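Local coordinates for oligogalacturonate lyase (Vibrio parahaemolyticus RIMD 2210633, PDB 3C5M), which probably cleaves oligogalacturonides, the short fragments of pectin, by a lyase reaction on a manganese-binding seven-bladed beta-propeller, at residues Ile7-Glu12 against Leu26-Ile31; Lys48-Ala53 against Leu65-Gln70; Asn59-Leu64 against Lys79-Phe84; Glu122-Tyr127 against Glu143-Asp148. All blocks are in the same frame, centred on the assembly; numbering follows the deposited sequence.

Overall arrangement
Contacts 1, 2 and 3 cluster on one side of the propeller and all reach the antiparallel sheet that contains strands 6-8, 71-74, 61-66, 49-54 and 33-34. Contact 1, first along the chain, joins the two connections by which the chain leaves this sheet and returns from the one that includes strands 12-15, 22-25 and 376-381. Contacts 2 and 3 alternate in sequence and share strand 61-66, with centres about 15 Å apart; those of contacts 1 and 2 are about 11 Å apart. Contact 4 comes last, in the separate sheet of strands 124-132 and 138-145, its nearest atoms about 8 Å from contact 3. Contact 3 reaches toward the manganese site.

Contact 1 of 4, residues Ile7-Glu12 against Leu26-Ile31; sequences ITLNFE and LTPTDI. Unlike the reference sequence in segment 26-31: I31 (reference Val).
F11 and L26 meet through a CH-pi contact: the CD1 methyl of L26 sits over the centre of the F11 ring, 3.4 Å from the centroid and 12° off the ring normal. The F11 ring reaches L26 because its CG is anti to the carbonyl carbon (chi1 -69°), which carries the ring back over the partner although CB itself points neither to it nor from it. The same ring passes the backbone of L26, with CE2 3.3 Å from L26 O.

The apolar packing continues at L9, whose CD2 methyl rests 3.9 Å from CD of P28, the leucine branch crossing the proline ring at about a right angle. L9 CD1 turns to the carbonyl of L26. Both leucines and F11 also lean on L65 of strand 61-66.

Polar bonds lead outward: L9 pairs by backbone with Q70, L26 with I377, while T27 OG1 bonds to I377 N; E12 pairs with R25 both by backbone and by a salt bridge from OE2. Between the two segments themselves the contact is apolar and CH-pi packing, whose fit depends on shape more than on bond direction.

Contact 2 of 4, residues Lys48-Ala53 against Leu65-Gln70; sequences KKLLFA and LNLETQ
L50 and L65 form an antiparallel hydrogen-bonded pair. L50 N donates to L65 O and L65 N to L50 O, each at 2.7 Å. K49 and N66, beside them, are a non-hydrogen-bonded pair whose side chains share the other face: the lysine bends at chi2 (63°) and lays CE 3.6 Å from OD1 of N66. On the face of L50 and L65, the CE2 corner of the F52 ring comes 3.5 Å from CB of L65, and CB of L50 packs 3.8 Å from CD1 of L67.

Past the pair, K48 O takes L67 N at 2.7 Å, a bond bent to 139° at the hydrogen, plus a weak bond from N66 ND2. The extended K48 chain runs past E68, with CD 3.4 Å from OE1 of E68, while the charged ends make only a long salt bridge.

A second shell sets these groups. N66 O accepts both T69 N and Q70 N, which curls the chain just after the strand; a weak bond from T69 OG1 reaches N66 OD1. D46 OD1 accepts K48 N, and T44 OG1 accepts K49 N. The arrangement is the open end of the beta hairpin 49-54/61-66, two neighbouring strands of an antiparallel beta-propeller blade, where strand 61-66 turns off toward strand 71-74.

Contact 3 of 4, residues Asn59-Leu64 against Lys79-Phe84; sequences NRNYYL and KGDNTF
The ring of Y62 has CG2 of T83 over one face and the carbonyl oxygen of N82 at its edge, near the ring plane. F95 and Y97 also meet this ring, with their planes strongly inclined to it. Y62 belongs to strand 61-66 of a beta-propeller blade, and the facing segment 79-84 lies in the connection from strand 71-74 to strand 87-88 of the next sheet. With CG anti to the carbonyl carbon (chi1 -83°), the tyrosine brings its hydroxyl to the loop: OH donates to N82 O at 2.6 Å, in the carbonyl plane and on a lone pair.

T83 also packs against R60, crossing it at about a right angle, with R60 CG 3.5 Å from T83 CG2. The guanidinium turns elsewhere, to a salt bridge with D55. D81 faces N61, but its carboxylate is held by K99 through OD1 and by T76 OG1 through OD2; T76 OG1 also accepts Y62 N.

F84 stacks on H34 and comes within about 3 Å of the side chain of Q350, a manganese ligand, so the loop borders the metal site. An Asx turn shapes the loop there: F84 N donates to N82 OD1 at 3.1 Å, and the same oxygen accepts G85 N.

Contact 4 of 4, residues Glu122-Tyr127 against Glu143-Asp148; sequences EEWKGY and EILKRD
K125 and I144 supply the backbone bonds at the middle of this strand pair. I144 N donates to K125 O at 2.8 Å, nearly straight at 165°, and K125 N returns a bond to I144 O, also 2.8 Å but bent to 133°. The pairs on either side, W124 with L145 and G126 with E143, are non-hydrogen-bonded. One bond further, K146 N reaches E123 O at 3.0 Å, where the second strand gives way to a 3-10 turn.

A salt bridge closes the exposed end: the extended K146 chain passes along the backbone of E122 and W124 and puts NZ 2.8 Å from OE1 of E122, meeting that oxygen nearly along its C-O axis. E143, by contrast, is a buried carboxylate, satisfied by a salt bridge from OE1 to R169 and a hydrogen bond between OE2 and the hydroxyl of Y118. Its OE1 comes 4.0 Å from CB of W124, beside the root of the indole, with carboxylate and ring planes 14° apart. R169 also lies against W124 as a cation-pi partner, so one arginine serves both residues. K125 makes a similar contact with W149.

Apolar contacts fill the rest. CB of L145 sits over one face of the W124 ring, toward its rim, 4.2 Å from CZ3. On the face of K125 and I144, the CD1 methyl of I144 comes 3.6 Å from CG of Y127, whose ring leads on to an edge-to-face meeting with W189.

Strands 124-132 and 138-145 so begin a four-stranded up-and-down blade of the propeller.

Contact 1 of 4, residues Ile7-Glu12 against Leu26-Ile31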
# COMPACT_ATOMS: atom_id res chain seq x y z
N ILE A 7 -16.66 -4.45 -19.32
CA ILE A 7 -17.77 -4.86 -18.47
C ILE A 7 -18.48 -3.63 -17.94
O ILE A 7 -17.85 -2.69 -17.47
CB ILE A 7 -17.31 -5.73 -17.28
CG1 ILE A 7 -16.20 -5.02 -16.51
CG2 ILE A 7 -16.82 -7.08 -17.77
CD1 ILE A 7 -15.70 -5.83 -15.33
N THR A 8 -19.80 -3.63 -18.05
CA THR A 8 -20.58 -2.51 -17.56
C THR A 8 -21.04 -2.79 -16.12
O THR A 8 -21.68 -3.81 -15.86
CB THR A 8 -21.78 -2.25 -18.48
OG1 THR A 8 -21.29 -1.92 -19.79
CG2 THR A 8 -22.62 -1.10 -17.95
N LEU A 9 -20.70 -1.90 -15.20
CA LEU A 9 -21.04 -2.06 -13.79
C LEU A 9 -22.18 -1.17 -13.33
O LEU A 9 -22.52 -0.20 -13.99
CB LEU A 9 -19.81 -1.77 -12.92
CG LEU A 9 -18.52 -2.53 -13.27
CD1 LEU A 9 -17.40 -2.04 -12.37
CD2 LEU A 9 -18.74 -4.02 -13.10
N ASN A 10 -22.75 -1.52 -12.18
CA ASN A 10 -23.85 -0.77 -11.57
C ASN A 10 -23.36 -0.14 -10.28
O ASN A 10 -22.84 -0.85 -9.41
CB ASN A 10 -25.03 -1.70 -11.26
CG ASN A 10 -25.91 -1.94 -12.47
OD1 ASN A 10 -25.44 -1.98 -13.60
ND2 ASN A 10 -27.20 -2.11 -12.23
N PHE A 11 -23.51 1.17 -10.13
CA PHE A 11 -23.07 1.81 -8.90
C PHE A 11 -24.26 2.02 -7.97
O PHE A 11 -25.22 2.70 -8.31
CB PHE A 11 -22.41 3.16 -9.20
CG PHE A 11 -21.08 3.04 -9.91
CD1 PHE A 11 -20.44 4.17 -10.41
CD2 PHE A 11 -20.45 1.81 -10.07
CE1 PHE A 11 -19.23 4.08 -11.06
CE2 PHE A 11 -19.23 1.71 -10.72
CZ PHE A 11 -18.62 2.85 -11.22
N GLU A 12 -24.20 1.40 -6.80
CA GLU A 12 -25.28 1.53 -5.84
C GLU A 12 -24.79 2.32 -4.65
O GLU A 12 -23.79 1.97 -4.02
CB GLU A 12 -25.76 0.14 -5.39
CG GLU A 12 -26.91 0.18 -4.39
CD GLU A 12 -27.46 -1.20 -4.06
OE1 GLU A 12 -28.36 -1.30 -3.19
OE2 GLU A 12 -27.00 -2.19 -4.67
N LEU A 26 -18.81 0.12 -6.07
CA LEU A 26 -18.45 0.12 -7.48
C LEU A 26 -18.55 -1.23 -8.17
O LEU A 26 -18.95 -1.32 -9.33
CB LEU A 26 -17.02 0.64 -7.65
CG LEU A 26 -16.67 2.09 -7.32
CD1 LEU A 26 -17.73 3.00 -7.88
CD2 LEU A 26 -16.55 2.28 -5.83
N THR A 27 -18.17 -2.29 -7.46
CA THR A 27 -18.19 -3.63 -8.03
C THR A 27 -19.40 -4.48 -7.59
O THR A 27 -20.02 -4.22 -6.56
CB THR A 27 -16.87 -4.36 -7.68
OG1 THR A 27 -16.68 -4.40 -6.25
CG2 THR A 27 -15.70 -3.61 -8.30
N PRO A 28 -19.74 -5.51 -8.39
CA PRO A 28 -20.86 -6.41 -8.10
C PRO A 28 -20.71 -7.11 -6.75
O PRO A 28 -19.59 -7.38 -6.29
CB PRO A 28 -20.83 -7.40 -9.26
CG PRO A 28 -20.30 -6.59 -10.38
CD PRO A 28 -19.17 -5.82 -9.71
N THR A 29 -21.84 -7.42 -6.13
CA THR A 29 -21.83 -8.07 -4.84
C THR A 29 -21.62 -9.59 -4.94
O THR A 29 -21.44 -10.27 -3.93
CB THR A 29 -23.13 -7.73 -4.06
OG1 THR A 29 -23.06 -8.31 -2.76
CG2 THR A 29 -24.36 -8.25 -4.80
N ASP A 30 -21.62 -10.10 -6.17
CA ASP A 30 -21.44 -11.54 -6.42
C ASP A 30 -20.07 -11.96 -6.96
O ASP A 30 -19.84 -13.16 -7.16
CB ASP A 30 -22.50 -12.05 -7.39
CG ASP A 30 -22.60 -11.19 -8.61
OD1 ASP A 30 -23.25 -10.13 -8.53
OD2 ASP A 30 -22.01 -11.55 -9.65
N ILE A 31 -19.16 -11.01 -7.21
CA ILE A 31 -17.82 -11.36 -7.72
C ILE A 31 -16.74 -10.68 -6.89
O ILE A 31 -16.85 -9.51 -6.54
CB ILE A 31 -17.67 -11.01 -9.24
CG1 ILE A 31 -16.53 -11.83 -9.86
CG2 ILE A 31 -17.40 -9.52 -9.43
CD1 ILE A 31 -16.86 -12.29 -11.25

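Contact 2 of 4, residues Lys48-Ala53 against Leu65-Gln70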
# COMPACT_ATOMS: atom_id res chain seq x y z
N LYS A 48 -11.17 10.12 -12.76
CA LYS A 48 -12.15 9.49 -13.63
C LYS A 48 -11.87 8.02 -13.90
O LYS A 48 -12.78 7.27 -14.24
CB LYS A 48 -12.20 10.25 -14.95
CG LYS A 48 -12.41 11.75 -14.80
CD LYS A 48 -12.51 12.42 -16.18
CE LYS A 48 -12.65 13.93 -16.07
NZ LYS A 48 -12.87 14.52 -17.42
N LYS A 49 -10.62 7.62 -13.75
CA LYS A 49 -10.21 6.25 -14.00
C LYS A 49 -9.67 5.61 -12.73
O LYS A 49 -8.97 6.26 -11.95
CB LYS A 49 -9.12 6.22 -15.08
CG LYS A 49 -9.60 5.84 -16.46
CD LYS A 49 -10.61 6.82 -17.01
CE LYS A 49 -11.01 6.40 -18.41
NZ LYS A 49 -9.81 6.29 -19.28
N LEU A 50 -10.00 4.34 -12.51
CA LEU A 50 -9.54 3.64 -11.32
C LEU A 50 -8.97 2.28 -11.67
O LEU A 50 -9.52 1.55 -12.49
CB LEU A 50 -10.69 3.46 -10.34
CG LEU A 50 -10.45 2.52 -9.15
CD1 LEU A 50 -9.44 3.10 -8.15
CD2 LEU A 50 -11.77 2.27 -8.48
N LEU A 51 -7.85 1.94 -11.05
CA LEU A 51 -7.23 0.65 -11.29
C LEU A 51 -7.64 -0.25 -10.13
O LEU A 51 -7.62 0.17 -8.98
CB LEU A 51 -5.71 0.83 -11.33
CG LEU A 51 -4.81 -0.40 -11.48
CD1 LEU A 51 -4.93 -0.97 -12.89
CD2 LEU A 51 -3.37 0.01 -11.17
N PHE A 52 -8.02 -1.49 -10.44
CA PHE A 52 -8.43 -2.45 -9.40
C PHE A 52 -8.38 -3.88 -9.93
O PHE A 52 -8.09 -4.09 -11.10
CB PHE A 52 -9.85 -2.11 -8.89
CG PHE A 52 -10.95 -2.51 -9.84
CD1 PHE A 52 -11.63 -3.73 -9.69
CD2 PHE A 52 -11.32 -1.68 -10.90
CE1 PHE A 52 -12.64 -4.11 -10.57
CE2 PHE A 52 -12.33 -2.05 -11.79
CZ PHE A 52 -12.99 -3.27 -11.63
N ALA A 53 -8.66 -4.85 -9.08
CA ALA A 53 -8.63 -6.25 -9.48
C ALA A 53 -9.97 -6.95 -9.23
O ALA A 53 -10.71 -6.58 -8.31
CB ALA A 53 -7.54 -6.98 -8.73
N LEU A 65 -11.38 0.98 -14.30
CA LEU A 65 -12.76 1.40 -14.23
C LEU A 65 -12.89 2.86 -14.58
O LEU A 65 -12.11 3.70 -14.11
CB LEU A 65 -13.32 1.16 -12.82
CG LEU A 65 -14.75 1.64 -12.55
CD1 LEU A 65 -15.71 0.93 -13.48
CD2 LEU A 65 -15.13 1.38 -11.09
N ASN A 66 -13.89 3.17 -15.40
CA ASN A 66 -14.19 4.54 -15.81
C ASN A 66 -15.32 5.00 -14.88
O ASN A 66 -16.48 4.66 -15.09
CB ASN A 66 -14.64 4.54 -17.27
CG ASN A 66 -14.61 5.93 -17.91
OD1 ASN A 66 -14.55 6.05 -19.14
ND2 ASN A 66 -14.65 6.98 -17.09
N LEU A 67 -14.98 5.74 -13.84
CA LEU A 67 -15.97 6.22 -12.90
C LEU A 67 -17.17 6.94 -13.54
O LEU A 67 -18.28 6.85 -13.02
CB LEU A 67 -15.29 7.13 -11.86
CG LEU A 67 -14.64 6.46 -10.64
CD1 LEU A 67 -14.07 5.11 -10.99
CD2 LEU A 67 -13.57 7.37 -10.09
N GLU A 68 -16.98 7.62 -14.67
CA GLU A 68 -18.09 8.33 -15.28
C GLU A 68 -18.81 7.57 -16.38
O GLU A 68 -19.77 8.07 -16.97
CB GLU A 68 -17.63 9.71 -15.80
CG GLU A 68 -16.39 9.70 -16.67
CD GLU A 68 -16.05 11.08 -17.24
OE1 GLU A 68 -15.83 12.03 -16.46
OE2 GLU A 68 -16.00 11.21 -18.49
N THR A 69 -18.38 6.35 -16.65
CA THR A 69 -19.01 5.56 -17.70
C THR A 69 -19.50 4.25 -17.10
O THR A 69 -20.35 3.56 -17.66
CB THR A 69 -17.99 5.25 -18.81
OG1 THR A 69 -17.66 6.46 -19.49
CG2 THR A 69 -18.53 4.26 -19.80
N GLN A 70 -18.94 3.94 -15.94
CA GLN A 70 -19.26 2.73 -15.23
C GLN A 70 -18.84 1.50 -16.00
O GLN A 70 -19.35 0.42 -15.76
CB GLN A 70 -20.74 2.68 -14.91
CG GLN A 70 -21.12 3.76 -13.93
CD GLN A 70 -22.50 3.59 -13.37
OE1 GLN A 70 -22.91 4.31 -12.48
NE2 GLN A 70 -23.24 2.62 -13.89

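Contact 3 of 4, residues Asn59-Leu64 against Lys79-Phe84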
# COMPACT_ATOMS: atom_id res chain seq x y z
N ASN A 59 -10.23 -15.27 -13.25
CA ASN A 59 -8.91 -15.11 -12.68
C ASN A 59 -8.78 -13.76 -12.04
O ASN A 59 -9.38 -12.79 -12.50
CB ASN A 59 -7.84 -15.24 -13.76
CG ASN A 59 -7.49 -16.68 -14.05
OD1 ASN A 59 -7.09 -17.02 -15.16
ND2 ASN A 59 -7.62 -17.53 -13.04
N ARG A 60 -8.00 -13.71 -10.97
CA ARG A 60 -7.77 -12.46 -10.28
C ARG A 60 -6.89 -11.64 -11.24
O ARG A 60 -5.69 -11.86 -11.30
CB ARG A 60 -7.03 -12.76 -8.97
CG ARG A 60 -6.95 -11.62 -7.96
CD ARG A 60 -8.33 -11.24 -7.44
NE ARG A 60 -9.06 -12.38 -6.87
CZ ARG A 60 -8.77 -12.96 -5.71
NH1 ARG A 60 -7.75 -12.52 -4.97
NH2 ARG A 60 -9.50 -13.99 -5.29
N ASN A 61 -7.50 -10.71 -12.00
CA ASN A 61 -6.80 -9.84 -12.98
C ASN A 61 -7.01 -8.34 -12.73
O ASN A 61 -7.83 -7.96 -11.91
CB ASN A 61 -7.29 -10.12 -14.40
CG ASN A 61 -7.02 -11.54 -14.85
OD1 ASN A 61 -5.88 -12.02 -14.75
ND2 ASN A 61 -8.06 -12.22 -15.36
N TYR A 62 -6.31 -7.49 -13.48
CA TYR A 62 -6.42 -6.04 -13.34
C TYR A 62 -7.44 -5.40 -14.27
O TYR A 62 -7.53 -5.75 -15.46
CB TYR A 62 -5.08 -5.37 -13.59
CG TYR A 62 -4.16 -5.36 -12.40
CD1 TYR A 62 -4.39 -4.49 -11.34
CD2 TYR A 62 -3.08 -6.21 -12.34
CE1 TYR A 62 -3.55 -4.46 -10.24
CE2 TYR A 62 -2.23 -6.19 -11.26
CZ TYR A 62 -2.46 -5.32 -10.22
OH TYR A 62 -1.57 -5.27 -9.17
N TYR A 63 -8.18 -4.44 -13.75
CA TYR A 63 -9.17 -3.74 -14.57
C TYR A 63 -8.96 -2.23 -14.42
O TYR A 63 -8.28 -1.79 -13.49
CB TYR A 63 -10.59 -4.13 -14.13
CG TYR A 63 -10.98 -5.56 -14.49
CD1 TYR A 63 -11.74 -5.83 -15.63
CD2 TYR A 63 -10.54 -6.65 -13.73
CE1 TYR A 63 -12.05 -7.14 -16.01
CE2 TYR A 63 -10.83 -7.97 -14.09
CZ TYR A 63 -11.59 -8.21 -15.23
OH TYR A 63 -11.86 -9.50 -15.61
N LEU A 64 -9.49 -1.46 -15.36
CA LEU A 64 -9.41 -0.01 -15.29
C LEU A 64 -10.87 0.39 -15.37
O LEU A 64 -11.53 0.14 -16.37
CB LEU A 64 -8.66 0.59 -16.49
CG LEU A 64 -8.42 2.10 -16.34
CD1 LEU A 64 -7.40 2.33 -15.24
CD2 LEU A 64 -7.94 2.70 -17.65
N LYS A 79 -3.41 -16.38 -15.31
CA LYS A 79 -3.16 -16.40 -13.88
C LYS A 79 -1.76 -15.91 -13.52
O LYS A 79 -0.91 -15.73 -14.39
CB LYS A 79 -3.35 -17.80 -13.32
CG LYS A 79 -2.60 -18.87 -14.07
CD LYS A 79 -2.26 -20.05 -13.16
CE LYS A 79 -1.31 -19.60 -12.04
NZ LYS A 79 -0.98 -20.67 -11.06
N GLY A 80 -1.55 -15.67 -12.24
CA GLY A 80 -0.24 -15.23 -11.79
C GLY A 80 -0.04 -13.76 -11.49
O GLY A 80 1.07 -13.35 -11.17
N ASP A 81 -1.09 -12.95 -11.57
CA ASP A 81 -0.93 -11.54 -11.29
C ASP A 81 -0.89 -11.27 -9.81
O ASP A 81 -1.59 -11.93 -9.04
CB ASP A 81 -2.10 -10.72 -11.85
CG ASP A 81 -2.31 -10.93 -13.33
OD1 ASP A 81 -1.46 -11.57 -13.99
OD2 ASP A 81 -3.34 -10.44 -13.86
N ASN A 82 -0.05 -10.32 -9.42
CA ASN A 82 0.02 -9.90 -8.03
C ASN A 82 -0.91 -8.70 -8.11
O ASN A 82 -0.56 -7.63 -8.60
CB ASN A 82 1.43 -9.46 -7.68
CG ASN A 82 1.51 -8.90 -6.30
OD1 ASN A 82 0.80 -7.95 -5.95
ND2 ASN A 82 2.37 -9.48 -5.48
N THR A 83 -2.13 -8.89 -7.64
CA THR A 83 -3.12 -7.84 -7.74
C THR A 83 -3.06 -6.73 -6.74
O THR A 83 -3.91 -5.84 -6.77
CB THR A 83 -4.53 -8.45 -7.74
OG1 THR A 83 -4.64 -9.42 -6.68
CG2 THR A 83 -4.79 -9.14 -9.07
N PHE A 84 -2.06 -6.75 -5.87
CA PHE A 84 -1.92 -5.70 -4.84
C PHE A 84 -0.88 -4.62 -5.13
O PHE A 84 -1.14 -3.45 -4.88
CB PHE A 84 -1.59 -6.32 -3.48
CG PHE A 84 -2.68 -7.18 -2.95
CD1 PHE A 84 -2.79 -8.52 -3.32
CD2 PHE A 84 -3.64 -6.65 -2.10
CE1 PHE A 84 -3.84 -9.30 -2.87
CE2 PHE A 84 -4.69 -7.42 -1.65
CZ PHE A 84 -4.79 -8.75 -2.03

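Contact 4 of 4, residues Glu122-Tyr127 against Glu143-Asp148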
# COMPACT_ATOMS: atom_id res chain seq x y z
N GLU A 122 17.63 -16.16 -11.36
CA GLU A 122 17.54 -17.48 -10.73
C GLU A 122 18.18 -17.58 -9.34
O GLU A 122 17.84 -18.48 -8.56
CB GLU A 122 18.16 -18.53 -11.66
CG GLU A 122 17.15 -19.39 -12.39
CD GLU A 122 16.76 -20.64 -11.59
OE1 GLU A 122 16.43 -20.51 -10.39
OE2 GLU A 122 16.79 -21.75 -12.17
N GLU A 123 19.09 -16.67 -9.03
CA GLU A 123 19.78 -16.65 -7.74
C GLU A 123 18.97 -15.98 -6.63
O GLU A 123 19.17 -16.25 -5.44
CB GLU A 123 21.12 -15.91 -7.88
CG GLU A 123 22.20 -16.67 -8.65
CD GLU A 123 22.82 -17.79 -7.83
OE1 GLU A 123 23.66 -18.54 -8.38
OE2 GLU A 123 22.48 -17.91 -6.63
N TRP A 124 18.05 -15.10 -7.01
CA TRP A 124 17.26 -14.38 -6.03
C TRP A 124 15.76 -14.63 -6.08
O TRP A 124 15.23 -15.30 -6.97
CB TRP A 124 17.54 -12.88 -6.14
CG TRP A 124 19.00 -12.54 -6.07
CD1 TRP A 124 19.93 -12.72 -7.06
CD2 TRP A 124 19.70 -11.98 -4.95
NE1 TRP A 124 21.17 -12.30 -6.63
CE2 TRP A 124 21.06 -11.84 -5.34
CE3 TRP A 124 19.33 -11.58 -3.67
CZ2 TRP A 124 22.03 -11.32 -4.49
CZ3 TRP A 124 20.30 -11.06 -2.81
CH2 TRP A 124 21.64 -10.94 -3.23
N LYS A 125 15.07 -14.10 -5.07
CA LYS A 125 13.63 -14.25 -4.94
C LYS A 125 13.06 -12.86 -4.68
O LYS A 125 13.55 -12.15 -3.81
CB LYS A 125 13.31 -15.17 -3.77
CG LYS A 125 11.92 -15.78 -3.78
CD LYS A 125 11.78 -16.85 -4.86
CE LYS A 125 10.36 -17.43 -4.90
NZ LYS A 125 9.90 -17.92 -3.56
N GLY A 126 12.05 -12.47 -5.44
CA GLY A 126 11.46 -11.16 -5.26
C GLY A 126 10.67 -11.08 -3.97
O GLY A 126 9.94 -12.01 -3.64
N TYR A 127 10.80 -9.97 -3.25
CA TYR A 127 10.10 -9.78 -1.98
C TYR A 127 9.63 -8.34 -1.78
O TYR A 127 10.40 -7.37 -1.95
CB TYR A 127 11.01 -10.21 -0.82
CG TYR A 127 10.45 -9.93 0.55
CD1 TYR A 127 10.66 -8.70 1.18
CD2 TYR A 127 9.66 -10.88 1.21
CE1 TYR A 127 10.12 -8.43 2.43
CE2 TYR A 127 9.11 -10.61 2.46
CZ TYR A 127 9.34 -9.38 3.06
OH TYR A 127 8.76 -9.11 4.28
N GLU A 143 15.10 -8.04 -2.82
CA GLU A 143 15.10 -9.46 -3.18
C GLU A 143 15.90 -10.19 -2.12
O GLU A 143 16.77 -9.62 -1.48
CB GLU A 143 15.70 -9.69 -4.57
CG GLU A 143 15.16 -8.76 -5.66
CD GLU A 143 15.70 -9.07 -7.08
OE1 GLU A 143 16.94 -9.11 -7.27
OE2 GLU A 143 14.87 -9.26 -8.01
N ILE A 144 15.57 -11.47 -1.94
CA ILE A 144 16.20 -12.33 -0.95
C ILE A 144 16.91 -13.47 -1.65
O ILE A 144 16.36 -14.08 -2.57
CB ILE A 144 15.12 -12.90 -0.03
CG1 ILE A 144 14.41 -11.74 0.67
CG2 ILE A 144 15.73 -13.87 0.97
CD1 ILE A 144 13.20 -12.14 1.46
N LEU A 145 18.14 -13.77 -1.25
CA LEU A 145 18.87 -14.85 -1.88
C LEU A 145 18.07 -16.16 -1.76
O LEU A 145 17.76 -16.59 -0.66
CB LEU A 145 20.24 -15.00 -1.22
CG LEU A 145 21.39 -15.36 -2.16
CD1 LEU A 145 22.61 -15.57 -1.30
CD2 LEU A 145 21.08 -16.61 -2.98
N LYS A 146 17.73 -16.78 -2.89
CA LYS A 146 16.95 -18.01 -2.89
C LYS A 146 17.34 -19.02 -1.83
O LYS A 146 16.48 -19.57 -1.15
CB LYS A 146 16.99 -18.70 -4.25
CG LYS A 146 15.89 -18.28 -5.18
CD LYS A 146 15.80 -19.23 -6.35
CE LYS A 146 14.68 -18.83 -7.30
NZ LYS A 146 14.64 -19.79 -8.43
N ARG A 147 18.64 -19.27 -1.69
CA ARG A 147 19.13 -20.23 -0.71
C ARG A 147 18.71 -19.87 0.72
O ARG A 147 18.42 -20.75 1.53
CB ARG A 147 20.66 -20.30 -0.77
CG ARG A 147 21.20 -20.61 -2.16
CD ARG A 147 22.71 -20.83 -2.12
NE ARG A 147 23.37 -19.84 -1.26
CZ ARG A 147 23.64 -20.03 0.02
NH1 ARG A 147 23.33 -21.18 0.61
NH2 ARG A 147 24.22 -19.07 0.73
N ASP A 148 18.66 -18.57 1.01
CA ASP A 148 18.28 -18.09 2.34
C ASP A 148 16.77 -17.98 2.53
O ASP A 148 16.30 -17.75 3.64
CB ASP A 148 18.90 -16.71 2.59
CG ASP A 148 20.41 -16.75 2.69
OD1 ASP A 148 21.04 -17.69 2.14
OD2 ASP A 148 20.98 -15.82 3.31